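Local atomic coordinates of probable spore coat polysaccharide biosynthesis protein E (Chromobacterium violaceum ATCC 12472, PDB entry 3G8R), a protein that binds zinc and probably acts as an N-acylneuraminate-9-phosphate synthase of the NeuB family. Residues D40-F53 / F92-L106. Residues are numbered along the deposited sequence; the frame is centred on the assembly and turned at random.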
loop_
_atom_site.group_PDB
_atom_site.type_symbol
_atom_site.label_atom_id
_atom_site.label_comp_id
_atom_site.label_asym_id
_atom_site.label_seq_id
_atom_site.Cartn_x
_atom_site.Cartn_y
_atom_site.Cartn_z
ATOM N N ASP A 40 -16.876 -5.525 9.695
ATOM C CA ASP A 40 -17.138 -5.717 11.116
ATOM C C ASP A 40 -16.813 -4.446 11.834
ATOM O O ASP A 40 -16.002 -3.661 11.386
ATOM C CB ASP A 40 -16.275 -6.831 11.689
ATOM C CG ASP A 40 -16.699 -8.163 11.208
ATOM O OD1 ASP A 40 -17.847 -8.244 10.707
ATOM O OD2 ASP A 40 -15.885 -9.109 11.322
ATOM N N PHE A 41 -17.431 -4.277 12.983
ATOM C CA PHE A 41 -17.297 -3.070 13.725
ATOM C C PHE A 41 -17.237 -3.449 15.196
ATOM O O PHE A 41 -17.975 -4.323 15.652
ATOM C CB PHE A 41 -18.515 -2.151 13.478
ATOM C CG PHE A 41 -18.633 -1.627 12.075
ATOM C CD1 PHE A 41 -17.715 -0.706 11.581
ATOM C CD2 PHE A 41 -19.687 -2.022 11.263
ATOM C CE1 PHE A 41 -17.840 -0.198 10.302
ATOM C CE2 PHE A 41 -19.805 -1.531 9.981
ATOM C CZ PHE A 41 -18.885 -0.621 9.498
ATOM N N GLY A 42 -16.353 -2.756 15.914
ATOM C CA GLY A 42 -16.237 -2.836 17.361
ATOM C C GLY A 42 -16.148 -1.448 17.964
ATOM O O GLY A 42 -15.640 -0.529 17.346
ATOM N N PHE A 43 -16.678 -1.311 19.170
ATOM C CA PHE A 43 -16.601 -0.087 19.937
ATOM C C PHE A 43 -15.725 -0.306 21.161
ATOM O O PHE A 43 -15.778 -1.348 21.796
ATOM C CB PHE A 43 -18.012 0.354 20.349
ATOM C CG PHE A 43 -18.308 1.789 19.999
ATOM C CD1 PHE A 43 -19.026 2.105 18.851
ATOM C CD2 PHE A 43 -17.797 2.830 20.770
ATOM C CE1 PHE A 43 -19.254 3.423 18.510
ATOM C CE2 PHE A 43 -18.052 4.156 20.435
ATOM C CZ PHE A 43 -18.778 4.452 19.318
ATOM N N LYS A 44 -14.902 0.677 21.491
ATOM C CA LYS A 44 -13.906 0.490 22.551
ATOM C C LYS A 44 -14.008 1.474 23.731
ATOM O O LYS A 44 -14.156 2.698 23.536
ATOM C CB LYS A 44 -12.509 0.517 21.975
ATOM C CG LYS A 44 -11.594 -0.400 22.724
ATOM C CD LYS A 44 -10.129 -0.110 22.466
ATOM C CE LYS A 44 -9.706 1.195 23.118
ATOM N NZ LYS A 44 -8.241 1.226 23.520
ATOM N N LEU A 45 -13.916 0.905 24.941
ATOM C CA LEU A 45 -13.783 1.628 26.210
ATOM C C LEU A 45 -12.405 1.501 26.812
ATOM O O LEU A 45 -11.605 0.675 26.392
ATOM C CB LEU A 45 -14.746 1.021 27.200
ATOM C CG LEU A 45 -16.130 1.643 27.219
ATOM C CD1 LEU A 45 -16.262 2.722 26.168
ATOM C CD2 LEU A 45 -17.097 0.515 26.990
ATOM N N GLN A 46 -12.132 2.309 27.825
ATOM C CA GLN A 46 -10.862 2.234 28.562
ATOM C C GLN A 46 -11.157 2.002 30.022
ATOM O O GLN A 46 -11.873 2.772 30.629
ATOM C CB GLN A 46 -10.114 3.540 28.413
ATOM C CG GLN A 46 -9.418 3.645 27.084
ATOM C CD GLN A 46 -8.572 4.882 26.955
ATOM O OE1 GLN A 46 -8.352 5.600 27.921
ATOM N NE2 GLN A 46 -8.096 5.145 25.749
ATOM N N TYR A 47 -10.631 0.935 30.596
ATOM C CA TYR A 47 -10.899 0.661 31.995
ATOM C C TYR A 47 -9.683 0.942 32.808
ATOM O O TYR A 47 -8.636 0.349 32.573
ATOM C CB TYR A 47 -11.251 -0.797 32.196
ATOM C CG TYR A 47 -12.668 -1.164 31.890
ATOM C CD1 TYR A 47 -13.482 -0.319 31.151
ATOM C CD2 TYR A 47 -13.176 -2.387 32.300
ATOM C CE1 TYR A 47 -14.780 -0.668 30.857
ATOM C CE2 TYR A 47 -14.469 -2.747 32.009
ATOM C CZ TYR A 47 -15.270 -1.881 31.285
ATOM O OH TYR A 47 -16.566 -2.224 30.983
ATOM N N ARG A 48 -9.842 1.872 33.743
ATOM C CA ARG A 48 -8.913 2.125 34.844
ATOM C C ARG A 48 -9.689 2.081 36.165
ATOM O O ARG A 48 -10.761 2.680 36.282
ATOM C CB ARG A 48 -8.275 3.503 34.713
ATOM C CG ARG A 48 -7.305 3.655 33.549
ATOM C CD ARG A 48 -6.853 5.117 33.378
ATOM N NE ARG A 48 -6.039 5.257 32.184
ATOM C CZ ARG A 48 -6.531 5.398 30.961
ATOM N NH1 ARG A 48 -7.841 5.432 30.763
ATOM N NH2 ARG A 48 -5.710 5.518 29.935
ATOM N N ASN A 49 -9.154 1.370 37.151
ATOM C CA ASN A 49 -9.716 1.378 38.482
ATOM C C ASN A 49 -9.169 2.588 39.172
ATOM O O ASN A 49 -8.115 2.530 39.809
ATOM C CB ASN A 49 -9.307 0.131 39.243
ATOM C CG ASN A 49 -10.192 -0.123 40.410
ATOM O OD1 ASN A 49 -9.799 0.106 41.557
ATOM N ND2 ASN A 49 -11.428 -0.572 40.128
ATOM N N LEU A 50 -9.889 3.695 39.018
ATOM C CA LEU A 50 -9.371 5.001 39.392
ATOM C C LEU A 50 -8.941 5.114 40.847
ATOM O O LEU A 50 -8.035 5.891 41.162
ATOM C CB LEU A 50 -10.338 6.104 38.986
ATOM C CG LEU A 50 -9.812 7.060 37.895
ATOM C CD1 LEU A 50 -9.414 6.382 36.596
ATOM C CD2 LEU A 50 -10.840 8.148 37.619
ATOM N N ASP A 51 -9.575 4.305 41.710
ATOM C CA ASP A 51 -9.175 4.127 43.129
ATOM C C ASP A 51 -7.713 3.720 43.321
ATOM O O ASP A 51 -6.979 4.386 44.060
ATOM C CB ASP A 51 -10.061 3.079 43.817
ATOM C CG ASP A 51 -11.432 3.630 44.247
ATOM O OD1 ASP A 51 -11.597 4.884 44.354
ATOM O OD2 ASP A 51 -12.339 2.783 44.492
ATOM N N THR A 52 -7.327 2.621 42.667
ATOM C CA THR A 52 -5.981 2.072 42.738
ATOM C C THR A 52 -5.047 2.814 41.781
ATOM O O THR A 52 -3.867 3.034 42.076
ATOM C CB THR A 52 -5.957 0.552 42.361
ATOM O OG1 THR A 52 -6.659 0.344 41.130
ATOM C CG2 THR A 52 -6.608 -0.309 43.437
ATOM N N PHE A 53 -5.589 3.204 40.634
ATOM C CA PHE A 53 -4.772 3.573 39.508
ATOM C C PHE A 53 -4.099 4.899 39.669
ATOM O O PHE A 53 -2.941 5.070 39.267
ATOM C CB PHE A 53 -5.591 3.600 38.226
ATOM C CG PHE A 53 -4.755 3.750 37.003
ATOM C CD1 PHE A 53 -4.660 4.983 36.366
ATOM C CD2 PHE A 53 -4.025 2.680 36.522
ATOM C CE1 PHE A 53 -3.870 5.147 35.235
ATOM C CE2 PHE A 53 -3.233 2.811 35.397
ATOM C CZ PHE A 53 -3.152 4.054 34.739
ATOM N N PHE A 92 -22.300 -3.828 17.834
ATOM C CA PHE A 92 -20.870 -3.654 17.880
ATOM C C PHE A 92 -20.256 -4.740 18.697
ATOM O O PHE A 92 -20.765 -5.064 19.759
ATOM C CB PHE A 92 -20.534 -2.314 18.508
ATOM C CG PHE A 92 -20.892 -1.147 17.644
ATOM C CD1 PHE A 92 -20.236 -0.939 16.438
ATOM C CD2 PHE A 92 -21.873 -0.252 18.038
ATOM C CE1 PHE A 92 -20.542 0.140 15.645
ATOM C CE2 PHE A 92 -22.194 0.838 17.239
ATOM C CZ PHE A 92 -21.543 1.034 16.043
ATOM N N LYS A 93 -19.177 -5.322 18.214
ATOM C CA LYS A 93 -18.250 -5.990 19.122
ATOM C C LYS A 93 -17.876 -5.027 20.278
ATOM O O LYS A 93 -17.452 -3.894 20.035
ATOM C CB LYS A 93 -16.981 -6.449 18.379
ATOM C CG LYS A 93 -16.888 -7.955 18.150
ATOM C CD LYS A 93 -16.410 -8.306 16.740
ATOM C CE LYS A 93 -17.594 -8.645 15.787
ATOM N NZ LYS A 93 -17.181 -9.422 14.543
ATOM N N ALA A 94 -18.093 -5.470 21.521
ATOM C CA ALA A 94 -17.663 -4.751 22.703
ATOM C C ALA A 94 -16.195 -5.035 22.927
ATOM O O ALA A 94 -15.794 -6.174 23.175
ATOM C CB ALA A 94 -18.443 -5.210 23.876
ATOM N N ILE A 95 -15.388 -3.993 22.846
ATOM C CA ILE A 95 -13.960 -4.125 22.985
ATOM C C ILE A 95 -13.502 -3.186 24.077
ATOM O O ILE A 95 -14.034 -2.086 24.192
ATOM C CB ILE A 95 -13.304 -3.720 21.707
ATOM C CG1 ILE A 95 -13.637 -4.747 20.647
ATOM C CG2 ILE A 95 -11.836 -3.645 21.894
ATOM C CD1 ILE A 95 -13.486 -4.217 19.256
ATOM N N CYS A 96 -12.524 -3.613 24.879
ATOM C CA CYS A 96 -12.042 -2.778 25.987
ATOM C C CYS A 96 -10.534 -2.862 26.327
ATOM O O CYS A 96 -9.903 -3.922 26.226
ATOM C CB CYS A 96 -12.866 -3.025 27.248
ATOM S SG CYS A 96 -12.364 -1.895 28.566
ATOM N N THR A 97 -9.976 -1.729 26.734
ATOM C CA THR A 97 -8.587 -1.648 27.166
ATOM C C THR A 97 -8.506 -1.464 28.678
ATOM O O THR A 97 -8.820 -0.379 29.210
ATOM C CB THR A 97 -7.883 -0.468 26.522
ATOM O OG1 THR A 97 -8.119 -0.505 25.125
ATOM C CG2 THR A 97 -6.393 -0.493 26.789
ATOM N N PRO A 98 -8.057 -2.515 29.370
ATOM C CA PRO A 98 -7.815 -2.456 30.790
ATOM C C PRO A 98 -6.440 -1.863 31.030
ATOM O O PRO A 98 -5.541 -2.036 30.220
ATOM C CB PRO A 98 -7.750 -3.919 31.154
ATOM C CG PRO A 98 -7.009 -4.500 29.991
ATOM C CD PRO A 98 -7.523 -3.754 28.782
ATOM N N PHE A 99 -6.238 -1.198 32.149
ATOM C CA PHE A 99 -4.883 -0.759 32.463
ATOM C C PHE A 99 -4.433 -1.369 33.766
ATOM O O PHE A 99 -3.237 -1.344 34.065
ATOM C CB PHE A 99 -4.797 0.766 32.499
ATOM C CG PHE A 99 -5.070 1.406 31.179
ATOM C CD1 PHE A 99 -4.024 1.866 30.393
ATOM C CD2 PHE A 99 -6.372 1.527 30.709
ATOM C CE1 PHE A 99 -4.269 2.445 29.149
ATOM C CE2 PHE A 99 -6.632 2.095 29.487
ATOM C CZ PHE A 99 -5.578 2.554 28.692
ATOM N N ASP A 100 -5.408 -1.920 34.510
ATOM C CA ASP A 100 -5.235 -2.551 35.835
ATOM C C ASP A 100 -5.485 -4.020 35.701
ATOM O O ASP A 100 -6.220 -4.433 34.812
ATOM C CB ASP A 100 -6.369 -2.149 36.770
ATOM C CG ASP A 100 -6.279 -0.755 37.220
ATOM O OD1 ASP A 100 -7.197 0.012 36.884
ATOM O OD2 ASP A 100 -5.319 -0.417 37.942
ATOM N N GLU A 101 -4.977 -4.805 36.642
ATOM C CA GLU A 101 -5.405 -6.185 36.727
ATOM C C GLU A 101 -6.873 -6.207 37.050
ATOM O O GLU A 101 -7.647 -6.877 36.376
ATOM C CB GLU A 101 -4.597 -6.990 37.746
ATOM C CG GLU A 101 -3.601 -6.185 38.577
ATOM C CD GLU A 101 -2.391 -5.761 37.771
ATOM O OE1 GLU A 101 -1.658 -6.643 37.267
ATOM O OE2 GLU A 101 -2.201 -4.535 37.639
ATOM N N GLU A 102 -7.260 -5.432 38.052
ATOM C CA GLU A 102 -8.663 -5.361 38.472
ATOM C C GLU A 102 -9.596 -4.988 37.325
ATOM O O GLU A 102 -10.770 -5.351 37.358
ATOM C CB GLU A 102 -8.861 -4.396 39.657
ATOM C CG GLU A 102 -10.288 -4.417 40.261
ATOM C CD GLU A 102 -10.381 -3.780 41.659
ATOM O OE1 GLU A 102 -11.521 -3.532 42.130
ATOM O OE2 GLU A 102 -9.318 -3.528 42.283
ATOM N N SER A 103 -9.092 -4.267 36.322
ATOM C CA SER A 103 -9.947 -3.882 35.201
ATOM C C SER A 103 -10.161 -5.055 34.251
ATOM O O SER A 103 -11.197 -5.159 33.601
ATOM C CB SER A 103 -9.406 -2.649 34.472
ATOM O OG SER A 103 -9.291 -1.560 35.372
ATOM N N VAL A 104 -9.189 -5.952 34.193
ATOM C CA VAL A 104 -9.401 -7.204 33.493
ATOM C C VAL A 104 -10.564 -7.967 34.144
ATOM O O VAL A 104 -11.452 -8.468 33.440
ATOM C CB VAL A 104 -8.141 -8.106 33.495
ATOM C CG1 VAL A 104 -8.444 -9.470 32.852
ATOM C CG2 VAL A 104 -6.964 -7.424 32.806
ATOM N N ASP A 105 -10.546 -8.054 35.479
ATOM C CA ASP A 105 -11.589 -8.750 36.213
ATOM C C ASP A 105 -12.909 -8.195 35.767
ATOM O O ASP A 105 -13.832 -8.942 35.400
ATOM C CB ASP A 105 -11.426 -8.527 37.707
ATOM C CG ASP A 105 -10.335 -9.390 38.307
ATOM O OD1 ASP A 105 -10.321 -10.606 38.013
ATOM O OD2 ASP A 105 -9.503 -8.861 39.089
ATOM N N LEU A 106 -12.966 -6.870 35.770
ATOM C CA LEU A 106 -14.144 -6.143 35.411
ATOM C C LEU A 106 -14.560 -6.435 33.966
ATOM O O LEU A 106 -15.746 -6.713 33.697
ATOM C CB LEU A 106 -13.879 -4.658 35.585
ATOM C CG LEU A 106 -14.929 -3.783 36.269
ATOM C CD1 LEU A 106 -14.780 -2.320 35.806
ATOM C CD2 LEU A 106 -16.358 -4.308 36.050
#
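Seven backbone hydrogen bonds, from Lys93 N to Phe41 O through to Phe99 N to Tyr47 O, zip strand 40-47 to strand 93-98; these are the second and third parallel strands of the eight-stranded TIM barrel of the NeuB domain. On the barrel-interior face, Lys44 lies across Ile95, its CG 3.4 Å from Ile95 CG2, and a bend at chi3 (71°) brings its ammonium, salt-bridged to Glu11, to the hydroxyl of Thr97, an approach modelled very short. Beside it, the Gln46 side chain comes within about 5 Å of the bound zinc ion. The opposite face, turned to the helices, carries Phe43 and Tyr47. Phe43 sets its edge on the face of Phe92 in a T-shaped pair, centroids 5.0 Å apart and planes at 70°. Over one face of Tyr47 sits Cys96 SG, 3.4 Å from the ring centroid, while Leu106 CD1 packs 3.8 Å from Tyr47 CE2; the phenol OH bonds to His110. Past the C-terminal strand ends, the guanidinium of Arg48 stacks flat on the Phe99 ring, centres 3.8 Å apart, a cation-pi contact. Gln46 OE1 holds that group from its edge, accepting Arg48 NH1 at 2.9 Å in the guanidinium plane and NH2 more weakly. Farther along, Asp100 OD1 reaches across to Asn49 N, modelled too short for its length to be trusted, and accepts the Ser103 hydroxyl from its own helix. Helix 77-89 packs against Phe43 and Tyr47; Phe53 stacks on Phe303 of the second subunit. Within the contact, the Phe53 ring edge meets Asp100, with CD2 3.6 Å from Asp100 OD2.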